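Local coordinates for uncharacterized protein (Photobacterium profundum, PDB 3R87) that probably hydrolyses thioesters, as a hot dog-fold member of the 4-hydroxybenzoyl-CoA thioesterase family, at residues His9-Tyr14 against Phe33-Glu38. Residues are numbered along the deposited sequence; the frame is centred on the assembly and turned at random.
Sequences HPVQIY and FERARE
The His-9 imidazole and the Arg-35 guanidinium stand almost perpendicular, their planes 88° apart, and Arg-35 CB comes obliquely to the ring, 3.9 Å from His-9 NE2. Ala-36 CA approaches the same ring obliquely as well, while His-39 of the same chain stacks on it. With CG trans to the backbone N (chi1 174°), the His-9 ring lies beside the helix; nearer the backbone, His-9 CB meets Ala-36 CB at 4.0 Å. From CG to NE the Arg-35 chain runs extended and crosses Val-11 at about a right angle; in one of two Val-11 conformers, CG1 lies 3.9 Å from Arg-35 NH1. At the guanidinium edge, in its plane, one water accepts from Arg-35 NH1 (3.0 Å) and donates to Gln-12 O (2.8 Å). This water also lies at the edge of the Tyr-14 ring, whose face carries Gln-12 CG. Glu-16 of the second subunit forms a salt bridge with Arg-35 NH2, so the arginine links strand, helix and subunit interface. Val-11 and Ala-36 both pack on Ile-78 of the neighbouring strand 75-85. Strand 7-12 thus borders helix 28-41, the long helix that the curved antiparallel sheet wraps around in the hot dog fold.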
loop_
_atom_site.group_PDB
_atom_site.type_symbol
_atom_site.label_atom_id
_atom_site.label_comp_id
_atom_site.label_asym_id
_atom_site.label_seq_id
_atom_site.Cartn_x
_atom_site.Cartn_y
_atom_site.Cartn_z
ATOM N N HIS A 9 -12.118 15.253 -8.032
ATOM C CA HIS A 9 -11.258 14.188 -8.559
ATOM C C HIS A 9 -11.871 12.882 -8.197
ATOM O O HIS A 9 -12.065 12.594 -7.039
ATOM C CB HIS A 9 -9.850 14.315 -7.910
ATOM C CG HIS A 9 -8.927 13.173 -8.290
ATOM N ND1 HIS A 9 -8.539 12.963 -9.570
ATOM C CD2 HIS A 9 -8.412 12.114 -7.555
ATOM C CE1 HIS A 9 -7.828 11.822 -9.630
ATOM N NE2 HIS A 9 -7.675 11.329 -8.404
ATOM N N PRO A 10 -12.193 12.040 -9.178
ATOM C CA PRO A 10 -12.842 10.762 -8.861
ATOM C C PRO A 10 -11.840 9.743 -8.367
ATOM O O PRO A 10 -10.710 9.696 -8.853
ATOM C CB PRO A 10 -13.432 10.317 -10.202
ATOM C CG PRO A 10 -12.523 10.979 -11.228
ATOM C CD PRO A 10 -12.060 12.240 -10.661
ATOM N N VAL A 11 -12.265 8.892 -7.450
ATOM C CA VAL A 11 -11.469 7.760 -7.003
ATOM C C VAL A 11 -12.355 6.534 -6.948
ATOM O O VAL A 11 -13.355 6.523 -6.210
ATOM C CB VAL A 11 -10.810 8.019 -5.601
ATOM C CG1 VAL A 11 -10.213 6.708 -5.054
ATOM C CG2 VAL A 11 -9.749 9.097 -5.784
ATOM N N GLN A 12 -11.972 5.483 -7.677
ATOM C CA GLN A 12 -12.674 4.222 -7.595
ATOM C C GLN A 12 -12.017 3.345 -6.530
ATOM O O GLN A 12 -10.794 3.299 -6.402
ATOM C CB GLN A 12 -12.684 3.508 -8.931
ATOM C CG GLN A 12 -13.457 2.234 -8.923
ATOM C CD GLN A 12 -13.896 1.695 -10.239
ATOM O OE1 GLN A 12 -14.111 2.458 -11.202
ATOM N NE2 GLN A 12 -14.101 0.412 -10.318
ATOM N N ILE A 13 -12.852 2.612 -5.788
ATOM C CA ILE A 13 -12.411 1.732 -4.701
ATOM C C ILE A 13 -12.277 0.304 -5.233
ATOM O O ILE A 13 -13.281 -0.318 -5.628
ATOM C CB ILE A 13 -13.405 1.801 -3.544
ATOM C CG1 ILE A 13 -13.600 3.249 -3.056
ATOM C CG2 ILE A 13 -12.974 0.879 -2.406
ATOM C CD1 ILE A 13 -12.330 3.992 -2.720
ATOM N N TYR A 14 -11.061 -0.214 -5.221
ATOM C CA TYR A 14 -10.726 -1.541 -5.715
ATOM C C TYR A 14 -10.376 -2.455 -4.539
ATOM O O TYR A 14 -10.372 -2.042 -3.370
ATOM C CB TYR A 14 -9.530 -1.448 -6.675
ATOM C CG TYR A 14 -9.771 -0.577 -7.872
ATOM C CD1 TYR A 14 -10.409 -1.107 -9.021
ATOM C CD2 TYR A 14 -9.323 0.720 -7.918
ATOM C CE1 TYR A 14 -10.572 -0.308 -10.161
ATOM C CE2 TYR A 14 -9.506 1.512 -9.042
ATOM C CZ TYR A 14 -10.111 0.980 -10.173
ATOM O OH TYR A 14 -10.251 1.765 -11.287
ATOM N N PHE A 33 -6.239 11.925 -1.086
ATOM C CA PHE A 33 -6.067 13.348 -0.945
ATOM C C PHE A 33 -4.805 13.817 -1.647
ATOM O O PHE A 33 -4.792 14.876 -2.264
ATOM C CB PHE A 33 -6.093 13.755 0.500
ATOM C CG PHE A 33 -7.421 13.664 1.195
ATOM C CD1 PHE A 33 -8.625 13.505 0.516
ATOM C CD2 PHE A 33 -7.495 13.813 2.574
ATOM C CE1 PHE A 33 -9.842 13.523 1.153
ATOM C CE2 PHE A 33 -8.738 13.818 3.222
ATOM C CZ PHE A 33 -9.907 13.662 2.523
ATOM N N GLU A 34 -3.714 13.031 -1.551
ATOM C CA GLU A 34 -2.477 13.352 -2.235
ATOM C C GLU A 34 -2.703 13.412 -3.754
ATOM O O GLU A 34 -2.254 14.369 -4.407
ATOM C CB GLU A 34 -1.385 12.358 -1.854
ATOM C CG GLU A 34 0.006 12.796 -2.228
ATOM C CD GLU A 34 0.360 12.678 -3.734
ATOM O OE1 GLU A 34 -0.087 11.777 -4.382
ATOM O OE2 GLU A 34 1.158 13.487 -4.254
ATOM N N ARG A 35 -3.383 12.414 -4.311
ATOM C CA ARG A 35 -3.643 12.406 -5.742
ATOM C C ARG A 35 -4.371 13.672 -6.137
ATOM O O ARG A 35 -4.085 14.312 -7.151
ATOM C CB ARG A 35 -4.504 11.204 -6.134
ATOM C CG ARG A 35 -3.912 9.847 -5.839
ATOM C CD ARG A 35 -4.906 8.776 -6.224
ATOM N NE ARG A 35 -4.550 7.489 -5.663
ATOM C CZ ARG A 35 -5.338 6.424 -5.654
ATOM N NH1 ARG A 35 -6.532 6.495 -6.253
ATOM N NH2 ARG A 35 -4.969 5.344 -5.004
ATOM N N ALA A 36 -5.404 14.016 -5.358
ATOM C CA ALA A 36 -6.253 15.144 -5.696
ATOM C C ALA A 36 -5.451 16.445 -5.654
ATOM O O ALA A 36 -5.686 17.332 -6.509
ATOM C CB ALA A 36 -7.450 15.163 -4.771
ATOM N N ARG A 37 -4.555 16.621 -4.692
ATOM C CA ARG A 37 -3.710 17.798 -4.692
ATOM C C ARG A 37 -2.837 17.846 -5.928
ATOM O O ARG A 37 -2.624 18.922 -6.498
ATOM C CB ARG A 37 -2.856 17.899 -3.438
ATOM C CG ARG A 37 -3.631 18.055 -2.162
ATOM C CD ARG A 37 -2.757 18.386 -0.954
ATOM N NE ARG A 37 -1.745 17.358 -0.694
ATOM C CZ ARG A 37 -1.940 16.274 0.054
ATOM N NH1 ARG A 37 -3.077 16.019 0.638
ATOM N NH2 ARG A 37 -0.909 15.425 0.240
ATOM N N GLU A 38 -2.298 16.702 -6.349
ATOM C CA GLU A 38 -1.490 16.704 -7.576
ATOM C C GLU A 38 -2.254 17.207 -8.765
ATOM O O GLU A 38 -1.705 17.919 -9.590
ATOM C CB GLU A 38 -0.915 15.321 -7.887
ATOM C CG GLU A 38 0.042 14.772 -6.851
ATOM C CD GLU A 38 0.940 13.725 -7.430
ATOM O OE1 GLU A 38 1.168 13.672 -8.648
ATOM O OE2 GLU A 38 1.532 12.925 -6.657
HETATM O O HOH W 1 -8.071 3.966 -6.653
#